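Local coordinates for protein putative 6-pyruvoyl tetrahydrobiopterin synthase (Caenorhabditis elegans, PDB 2G64) that probably converts 7,8-dihydroneopterin triphosphate into 6-pyruvoyl tetrahydropterin with loss of triphosphate, a zinc-dependent step in tetrahydrobiopterin biosynthesis, at residues T8-D13 with V49-L54; N103-M108 with Y123-E128. The protein carries 1 engineered substitution. All coordinates share one frame; numbering follows the deposited sequence.

Interaction 1 and interaction 2, their centres 10 Å apart, both reach the same sheet: interaction 1 joins strands 6-19 and 44-57, and interaction 2 sets helix 101-115 on strand 122-128, the other neighbour of 44-57. Two backbone hydrogen bonds join them at a classic beta bulge, where Y123 and K124 both face K53: K53 N lies 2.8 Å from K124 O, and K53 O lies 2.8 Å from Y123 N. The side chain of V104 comes within about 8 Å of a bound zinc ion, a metal held by H19, H44 and H46, and that of I127 within about 5 Å of the side chain of E129, a probable charge-relay residue. The side chain of V49 lies about 4 Å from a bound sodium ion.

Interaction 1. Residues T8-D13 with V49-L54; sequences TMERVD and VWKVKL
E10 lays its side chain across K51 and K53 on one face of an antiparallel strand pair, T8-D13 against V49-L54, in the T-fold sheet of the PTPS family. CG is anti to the backbone N (chi1 -179°) and the chain runs on extended, which carries OE2 to within 3.5 Å of K51 CB, while the aliphatic part of K53 passes on the other side. The charged ends stop short of one another: E10 OE1 and K51 NZ are 5.2 Å apart. A water fills that gap, donating to E10 OE1 and accepting from K51 NZ, and a second water makes the matching link toward K53 NZ, weakly at the lysine end. The same face continues with V12, which lies side by side with K51 and brings CG1 to 3.6 Å from V49 CG1.

Beneath these side chains the backbones hold the register with three hydrogen-bonded pairs: M9 with L54, R11 with V52 and D13 with W50. Both bonds of each pair form, the shortest being L54 N to M9 O at 2.7 Å. E10-K53 and V12-K51 are the non-hydrogen-bonded pairs between them. The two short segments run at 165° to each other.

Along its outer side T8-R11 pairs antiparallel with a strand of a second subunit, so the sheet runs on across the interface; there T8 OG1 hydrogen-bonds T136 OG1 and R11 NH1 hydrogen-bonds N133 OD1, both of that subunit. On the face opposite E10, the side chains of R11, D13, W50 and V52 meet helix 68-80. Here W50 turns its indole so that V52 CG2 sits 3.4 Å above one ring face, offset toward the rim.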
ATOM      1  N   THR A   8     -20.748   3.076  -8.648  1.00 14.49           N
ATOM      2  CA  THR A   8     -20.424   3.447  -7.272  1.00 12.80           C
ATOM      3  C   THR A   8     -19.277   4.460  -7.255  1.00 11.23           C
ATOM      4  O   THR A   8     -18.432   4.483  -8.156  1.00 12.00           O
ATOM      5  CB  THR A   8     -20.009   2.230  -6.385  1.00 13.98           C
ATOM      6  OG1 THR A   8     -18.791   1.668  -6.862  1.00 12.92           O
ATOM      7  CG2 THR A   8     -21.102   1.137  -6.363  1.00 16.19           C
ATOM      8  N   MET A   9     -19.284   5.295  -6.229  1.00 13.03           N
ATOM      9  CA  MET A   9     -18.251   6.307  -6.026  1.00 14.25           C
ATOM     10  C   MET A   9     -17.867   6.235  -4.547  1.00 13.55           C
ATOM     11  O   MET A   9     -18.736   6.325  -3.643  1.00 15.43           O
ATOM     12  CB  MET A   9     -18.837   7.684  -6.344  1.00 15.09           C
ATOM     13  CG  MET A   9     -18.043   8.865  -5.819  1.00 22.67           C
ATOM     14  SD  MET A   9     -19.008  10.370  -6.075  1.00 27.42           S
ATOM     15  CE  MET A   9     -17.945  11.543  -5.236  1.00 24.33           C
ATOM     16  N   GLU A  10     -16.570   6.068  -4.300  1.00 14.26           N
ATOM     17  CA  GLU A  10     -16.095   5.861  -2.939  1.00 11.54           C
ATOM     18  C   GLU A  10     -14.971   6.832  -2.664  1.00 15.21           C
ATOM     19  O   GLU A  10     -14.098   7.025  -3.496  1.00 15.51           O
ATOM     20  CB  GLU A  10     -15.620   4.419  -2.754  1.00 15.28           C
ATOM     21  CG  GLU A  10     -15.126   4.102  -1.340  1.00 14.85           C
ATOM     22  CD  GLU A  10     -14.822   2.623  -1.176  1.00 20.16           C
ATOM     23  OE1 GLU A  10     -14.063   2.048  -1.998  1.00 17.17           O
ATOM     24  OE2 GLU A  10     -15.357   2.016  -0.237  1.00 17.59           O
ATOM     25  N   ARG A  11     -15.002   7.433  -1.478  1.00 13.74           N
ATOM     26  CA  ARG A  11     -14.033   8.446  -1.105  1.00 13.24           C
ATOM     27  C   ARG A  11     -13.399   8.019   0.228  1.00 12.78           C
ATOM     28  O   ARG A  11     -14.102   7.597   1.153  1.00 17.81           O
ATOM     29  CB  ARG A  11     -14.742   9.792  -0.970  1.00 17.31           C
ATOM     30  CG  ARG A  11     -13.917  10.875  -0.284  1.00 21.52           C
ATOM     31  CD  ARG A  11     -12.728  11.239  -1.129  1.00 26.30           C
ATOM     32  NE  ARG A  11     -11.972  12.337  -0.528  1.00 33.68           N
ATOM     33  CZ  ARG A  11     -11.069  13.058  -1.178  1.00 43.99           C
ATOM     34  NH1 ARG A  11     -10.817  12.800  -2.452  1.00 29.90           N
ATOM     35  NH2 ARG A  11     -10.424  14.038  -0.556  1.00 32.87           N
ATOM     36  N   VAL A  12     -12.075   8.094   0.292  1.00 12.60           N
ATOM     37  CA  VAL A  12     -11.305   7.541   1.425  1.00 14.22           C
ATOM     38  C   VAL A  12     -10.694   8.713   2.188  1.00 17.86           C
ATOM     39  O   VAL A  12     -10.101   9.612   1.590  1.00 17.82           O
ATOM     40  CB  VAL A  12     -10.147   6.616   0.941  1.00 13.83           C
ATOM     41  CG1 VAL A  12      -9.353   6.040   2.151  1.00 12.72           C
ATOM     42  CG2 VAL A  12     -10.679   5.463   0.024  1.00 15.26           C
ATOM     43  N   ASP A  13     -10.853   8.717   3.505  1.00 15.42           N
ATOM     44  CA  ASP A  13     -10.180   9.723   4.339  1.00 16.31           C
ATOM     45  C   ASP A  13      -9.776   8.980   5.621  1.00 20.89           C
ATOM     46  O   ASP A  13      -9.856   7.757   5.665  1.00 16.11           O
ATOM     47  CB  ASP A  13     -11.133  10.881   4.625  1.00 12.34           C
ATOM     48  CG  ASP A  13     -10.418  12.197   4.886  1.00 33.92           C
ATOM     49  OD1 ASP A  13      -9.342  12.201   5.523  1.00 29.62           O
ATOM     50  OD2 ASP A  13     -10.946  13.242   4.459  1.00 29.29           O
ATOM     51  N   VAL A  49      -9.039   4.403   9.015  1.00 12.17           N
ATOM     52  CA  VAL A  49      -9.359   4.773   7.635  1.00 11.42           C
ATOM     53  C   VAL A  49     -10.893   4.727   7.470  1.00 13.45           C
ATOM     54  O   VAL A  49     -11.533   3.736   7.837  1.00 15.39           O
ATOM     55  CB  VAL A  49      -8.695   3.816   6.626  1.00 14.71           C
ATOM     56  CG1 VAL A  49      -9.071   4.208   5.208  1.00 15.69           C
ATOM     57  CG2 VAL A  49      -7.152   3.860   6.774  1.00 13.20           C
ATOM     58  N   TRP A  50     -11.463   5.783   6.920  1.00 11.43           N
ATOM     59  CA  TRP A  50     -12.911   5.826   6.699  1.00 13.78           C
ATOM     60  C   TRP A  50     -13.181   5.838   5.190  1.00 16.45           C
ATOM     61  O   TRP A  50     -12.728   6.740   4.495  1.00 14.05           O
ATOM     62  CB  TRP A  50     -13.468   7.124   7.284  1.00 14.51           C
ATOM     63  CG  TRP A  50     -14.966   7.220   7.266  1.00 14.03           C
ATOM     64  CD1 TRP A  50     -15.861   6.185   7.310  1.00 13.51           C
ATOM     65  CD2 TRP A  50     -15.743   8.429   7.231  1.00 14.49           C
ATOM     66  NE1 TRP A  50     -17.170   6.688   7.304  1.00 12.31           N
ATOM     67  CE2 TRP A  50     -17.118   8.055   7.270  1.00 12.19           C
ATOM     68  CE3 TRP A  50     -15.414   9.795   7.200  1.00 14.74           C
ATOM     69  CZ2 TRP A  50     -18.167   9.005   7.258  1.00 11.66           C
ATOM     70  CZ3 TRP A  50     -16.472  10.751   7.159  1.00 14.90           C
ATOM     71  CH2 TRP A  50     -17.823  10.339   7.206  1.00 13.53           C
ATOM     72  N   LYS A  51     -13.907   4.856   4.665  1.00 11.18           N
ATOM     73  CA  LYS A  51     -14.268   4.965   3.240  1.00 13.22           C
ATOM     74  C   LYS A  51     -15.777   5.107   3.124  1.00 15.68           C
ATOM     75  O   LYS A  51     -16.513   4.367   3.749  1.00 14.46           O
ATOM     76  CB  LYS A  51     -13.813   3.732   2.457  1.00 14.22           C
ATOM     77  CG  LYS A  51     -12.370   3.297   2.736  1.00 15.02           C
ATOM     78  CD  LYS A  51     -11.988   2.161   1.807  1.00 23.25           C
ATOM     79  CE  LYS A  51     -10.526   1.751   2.021  1.00 26.77           C
ATOM     80  NZ  LYS A  51     -10.181   0.568   1.155  1.00 24.11           N
ATOM     81  N   VAL A  52     -16.211   6.045   2.302  1.00 11.44           N
ATOM     82  CA  VAL A  52     -17.631   6.358   2.144  1.00 17.41           C
ATOM     83  C   VAL A  52     -17.996   6.023   0.713  1.00 12.87           C
ATOM     84  O   VAL A  52     -17.461   6.626  -0.224  1.00 12.95           O
ATOM     85  CB  VAL A  52     -17.896   7.855   2.404  1.00 15.45           C
ATOM     86  CG1 VAL A  52     -19.322   8.254   1.951  1.00 14.61           C
ATOM     87  CG2 VAL A  52     -17.661   8.148   3.877  1.00 13.66           C
ATOM     88  N   LYS A  53     -18.888   5.046   0.558  1.00 12.94           N
ATOM     89  CA  LYS A  53     -19.249   4.546  -0.764  1.00 16.47           C
ATOM     90  C   LYS A  53     -20.704   4.902  -1.095  1.00 14.94           C
ATOM     91  O   LYS A  53     -21.617   4.648  -0.314  1.00 12.60           O
ATOM     92  CB  LYS A  53     -19.038   3.022  -0.827  1.00 16.57           C
ATOM     93  CG  LYS A  53     -19.195   2.388  -2.226  1.00 16.80           C
ATOM     94  CD  LYS A  53     -18.799   0.916  -2.134  1.00 18.25           C
ATOM     95  CE  LYS A  53     -18.856   0.228  -3.481  1.00 15.28           C
ATOM     96  NZ  LYS A  53     -18.100  -1.060  -3.500  1.00 22.10           N
ATOM     97  N   LEU A  54     -20.884   5.498  -2.265  1.00 16.41           N
ATOM     98  CA  LEU A  54     -22.190   5.950  -2.734  1.00 16.74           C
ATOM     99  C   LEU A  54     -22.533   5.101  -3.949  1.00 15.60           C
ATOM    100  O   LEU A  54     -21.631   4.599  -4.630  1.00 15.15           O
ATOM    101  CB  LEU A  54     -22.096   7.422  -3.152  1.00 14.04           C
ATOM    102  CG  LEU A  54     -21.459   8.392  -2.137  1.00 16.19           C
ATOM    103  CD1 LEU A  54     -21.609   9.830  -2.680  1.00 20.52           C
ATOM    104  CD2 LEU A  54     -22.119   8.275  -0.762  1.00 17.37           C
TER
HETATM  105  O   HOH W   1     -17.016   1.883   1.981  1.00 15.19           O
HETATM  106  O   HOH W   2     -15.363   0.969  -4.102  1.00 17.51           O
HETATM  107  O   HOH W   3     -11.790   0.754  -1.703  1.00 27.39           O

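Interaction 2. Residues N103-M108 with Y123-E128; sequences NVAIYM and YKVTIE
M108 and V125, in loose contact here with M108 CB 4.5 Å from V125 CG1, both also pack against the indole of W50. M108 CE sits over the ring face opposite V52, 3.5 Å from W50 CD2. V125 CG1 comes in close to the plane of the ring, 3.4 Å from W50 NE1. This is helix-on-sheet packing in the T-fold: helix 101-115 lies against the sheet at strand 122-128, the two short segments running at 138° to each other.

The side chains that meet are all apolar, and all five residues are buried. V125 and I127, two apart on the strand, both point at the helix, whereas T126 between them turns to the other side and meets I134 and T136. A105 is the close point: with only a methyl group for a side chain it lets the strand come near, and I127 CG1 rests 3.7 Å from A105 CA. Alongside, V125 CG1 packs 3.7 Å from the carbonyl oxygen A105 O. V125 and I127 thus both pack against A105 from the strand side.

V104 meets I127 at about a right angle. F15 of strand 6-19 touches V104, M108 and I127, closing the core around them. In I127, chi1 -73° brings CG1 up to A105, and chi2 -65° turns CD1 along the helix toward its M108 end, 4.2 Å from both V104 CG1 and M108 CG.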
ATOM      1  N   ASN A 103     -19.150  -0.587  15.963  1.00 11.06           N
ATOM      2  CA  ASN A 103     -20.020   0.525  16.381  1.00 12.86           C
ATOM      3  C   ASN A 103     -19.563   1.883  15.858  1.00 13.28           C
ATOM      4  O   ASN A 103     -20.384   2.792  15.656  1.00 14.52           O
ATOM      5  CB  ASN A 103     -20.215   0.540  17.912  1.00 12.77           C
ATOM      6  CG  ASN A 103     -21.218  -0.497  18.383  1.00 16.46           C
ATOM      7  OD1 ASN A 103     -22.282  -0.684  17.764  1.00 16.13           O
ATOM      8  ND2 ASN A 103     -20.873  -1.215  19.463  1.00 13.49           N
ATOM      9  N   VAL A 104     -18.266   2.011  15.597  1.00 14.17           N
ATOM     10  CA  VAL A 104     -17.740   3.218  14.947  1.00 15.27           C
ATOM     11  C   VAL A 104     -18.270   3.287  13.514  1.00 11.98           C
ATOM     12  O   VAL A 104     -18.679   4.335  13.045  1.00 14.92           O
ATOM     13  CB  VAL A 104     -16.183   3.253  14.964  1.00 14.57           C
ATOM     14  CG1 VAL A 104     -15.650   4.472  14.188  1.00 14.43           C
ATOM     15  CG2 VAL A 104     -15.662   3.292  16.437  1.00 16.47           C
ATOM     16  N   ALA A 105     -18.282   2.148  12.821  1.00 12.02           N
ATOM     17  CA  ALA A 105     -18.769   2.143  11.438  1.00 10.34           C
ATOM     18  C   ALA A 105     -20.233   2.602  11.403  1.00 14.42           C
ATOM     19  O   ALA A 105     -20.644   3.389  10.541  1.00 12.11           O
ATOM     20  CB  ALA A 105     -18.619   0.758  10.856  1.00 12.00           C
ATOM     21  N   ILE A 106     -21.011   2.115  12.359  1.00 13.94           N
ATOM     22  CA  ILE A 106     -22.421   2.477  12.447  1.00 13.21           C
ATOM     23  C   ILE A 106     -22.566   3.973  12.752  1.00 16.22           C
ATOM     24  O   ILE A 106     -23.327   4.692  12.090  1.00 14.39           O
ATOM     25  CB  ILE A 106     -23.194   1.598  13.500  1.00 15.58           C
ATOM     26  CG1 ILE A 106     -23.247   0.131  13.053  1.00 11.95           C
ATOM     27  CG2 ILE A 106     -24.637   2.123  13.699  1.00 15.19           C
ATOM     28  CD1 ILE A 106     -23.688  -0.830  14.161  1.00 16.17           C
ATOM     29  N   TYR A 107     -21.829   4.440  13.754  1.00 12.75           N
ATOM     30  CA  TYR A 107     -21.809   5.856  14.103  1.00 14.69           C
ATOM     31  C   TYR A 107     -21.514   6.747  12.900  1.00 15.93           C
ATOM     32  O   TYR A 107     -22.239   7.699  12.639  1.00 14.39           O
ATOM     33  CB  TYR A 107     -20.809   6.128  15.261  1.00 11.29           C
ATOM     34  CG  TYR A 107     -20.581   7.604  15.446  1.00 14.36           C
ATOM     35  CD1 TYR A 107     -21.512   8.390  16.131  1.00 19.56           C
ATOM     36  CD2 TYR A 107     -19.461   8.226  14.894  1.00 15.39           C
ATOM     37  CE1 TYR A 107     -21.304   9.758  16.275  1.00 18.84           C
ATOM     38  CE2 TYR A 107     -19.251   9.570  15.043  1.00 14.14           C
ATOM     39  CZ  TYR A 107     -20.181  10.337  15.718  1.00 24.18           C
ATOM     40  OH  TYR A 107     -19.960  11.691  15.852  1.00 18.39           O
ATOM     41  N   MET A 108     -20.455   6.441  12.150  1.00 13.28           N
ATOM     42  CA  MET A 108     -20.034   7.302  11.054  1.00 15.68           C
ATOM     43  C   MET A 108     -21.067   7.280   9.916  1.00 14.46           C
ATOM     44  O   MET A 108     -21.369   8.312   9.328  1.00 13.77           O
ATOM     45  CB  MET A 108     -18.662   6.888  10.526  1.00 12.08           C
ATOM     46  CG  MET A 108     -17.563   6.962  11.598  1.00 11.85           C
ATOM     47  SD  MET A 108     -17.112   8.637  12.099  1.00 15.77           S
ATOM     48  CE  MET A 108     -16.165   9.192  10.659  1.00 15.58           C
ATOM     49  N   TYR A 123     -24.343   4.303   0.421  1.00 15.75           N
ATOM     50  CA  TYR A 123     -24.470   2.889   0.198  1.00 14.34           C
ATOM     51  C   TYR A 123     -23.700   2.069   1.257  1.00 17.05           C
ATOM     52  O   TYR A 123     -24.211   1.093   1.790  1.00 15.91           O
ATOM     53  CB  TYR A 123     -24.048   2.557  -1.239  1.00 13.60           C
ATOM     54  CG  TYR A 123     -24.015   1.077  -1.521  1.00 16.44           C
ATOM     55  CD1 TYR A 123     -25.189   0.350  -1.652  1.00 19.89           C
ATOM     56  CD2 TYR A 123     -22.805   0.401  -1.623  1.00 23.46           C
ATOM     57  CE1 TYR A 123     -25.152  -1.012  -1.887  1.00 27.43           C
ATOM     58  CE2 TYR A 123     -22.761  -0.956  -1.843  1.00 32.54           C
ATOM     59  CZ  TYR A 123     -23.935  -1.655  -1.980  1.00 39.06           C
ATOM     60  OH  TYR A 123     -23.879  -3.008  -2.206  1.00 41.40           O
ATOM     61  N   LYS A 124     -22.471   2.468   1.563  1.00 15.53           N
ATOM     62  CA  LYS A 124     -21.680   1.673   2.499  1.00 16.40           C
ATOM     63  C   LYS A 124     -20.616   2.526   3.177  1.00 17.76           C
ATOM     64  O   LYS A 124     -20.020   3.414   2.547  1.00 15.02           O
ATOM     65  CB  LYS A 124     -21.024   0.503   1.782  1.00 11.41           C
ATOM     66  CG  LYS A 124     -20.235  -0.403   2.735  1.00 18.22           C
ATOM     67  CD  LYS A 124     -19.714  -1.625   2.032  1.00 22.75           C
ATOM     68  CE  LYS A 124     -18.275  -1.422   1.603  1.00 21.23           C
ATOM     69  NZ  LYS A 124     -17.723  -2.589   0.818  1.00 22.57           N
ATOM     70  N   VAL A 125     -20.369   2.248   4.453  1.00 13.59           N
ATOM     71  CA  VAL A 125     -19.214   2.832   5.143  1.00 13.51           C
ATOM     72  C   VAL A 125     -18.245   1.711   5.509  1.00 11.14           C
ATOM     73  O   VAL A 125     -18.660   0.631   5.936  1.00 11.88           O
ATOM     74  CB  VAL A 125     -19.673   3.584   6.436  1.00 17.10           C
ATOM     75  CG1 VAL A 125     -18.559   3.628   7.485  1.00 24.07           C
ATOM     76  CG2 VAL A 125     -20.146   4.994   6.098  1.00 13.55           C
ATOM     77  N   THR A 126     -16.958   1.982   5.348  1.00 13.19           N
ATOM     78  CA  THR A 126     -15.907   1.086   5.783  1.00 14.56           C
ATOM     79  C   THR A 126     -15.079   1.804   6.855  1.00 12.28           C
ATOM     80  O   THR A 126     -14.753   2.978   6.695  1.00 13.64           O
ATOM     81  CB  THR A 126     -14.981   0.726   4.589  1.00 12.50           C
ATOM     82  OG1 THR A 126     -15.765   0.081   3.581  1.00 13.26           O
ATOM     83  CG2 THR A 126     -13.858  -0.237   5.035  1.00  9.98           C
ATOM     84  N   ILE A 127     -14.730   1.086   7.919  1.00 12.92           N
ATOM     85  CA  ILE A 127     -13.737   1.574   8.875  1.00 12.84           C
ATOM     86  C   ILE A 127     -12.610   0.549   8.917  1.00 15.19           C
ATOM     87  O   ILE A 127     -12.859  -0.623   9.146  1.00 14.77           O
ATOM     88  CB  ILE A 127     -14.349   1.714  10.295  1.00 17.13           C
ATOM     89  CG1 ILE A 127     -15.304   2.932  10.347  1.00 14.96           C
ATOM     90  CG2 ILE A 127     -13.239   1.826  11.358  1.00 12.88           C
ATOM     91  CD1 ILE A 127     -14.612   4.296  10.143  1.00 11.86           C
ATOM     92  N   GLU A 128     -11.379   0.992   8.680  1.00 12.47           N
ATOM     93  CA  GLU A 128     -10.224   0.123   8.920  1.00 13.20           C
ATOM     94  C   GLU A 128      -9.579   0.601  10.210  1.00 12.60           C
ATOM     95  O   GLU A 128      -8.990   1.678  10.269  1.00 15.34           O
ATOM     96  CB  GLU A 128      -9.237   0.165   7.748  1.00 15.72           C
ATOM     97  CG  GLU A 128      -9.885  -0.066   6.369  1.00 14.34           C
ATOM     98  CD  GLU A 128      -8.897  -0.220   5.221  1.00 28.72           C
ATOM     99  OE1 GLU A 128      -7.717   0.160   5.377  1.00 26.51           O
ATOM    100  OE2 GLU A 128      -9.317  -0.717   4.148  1.00 23.34           O
TER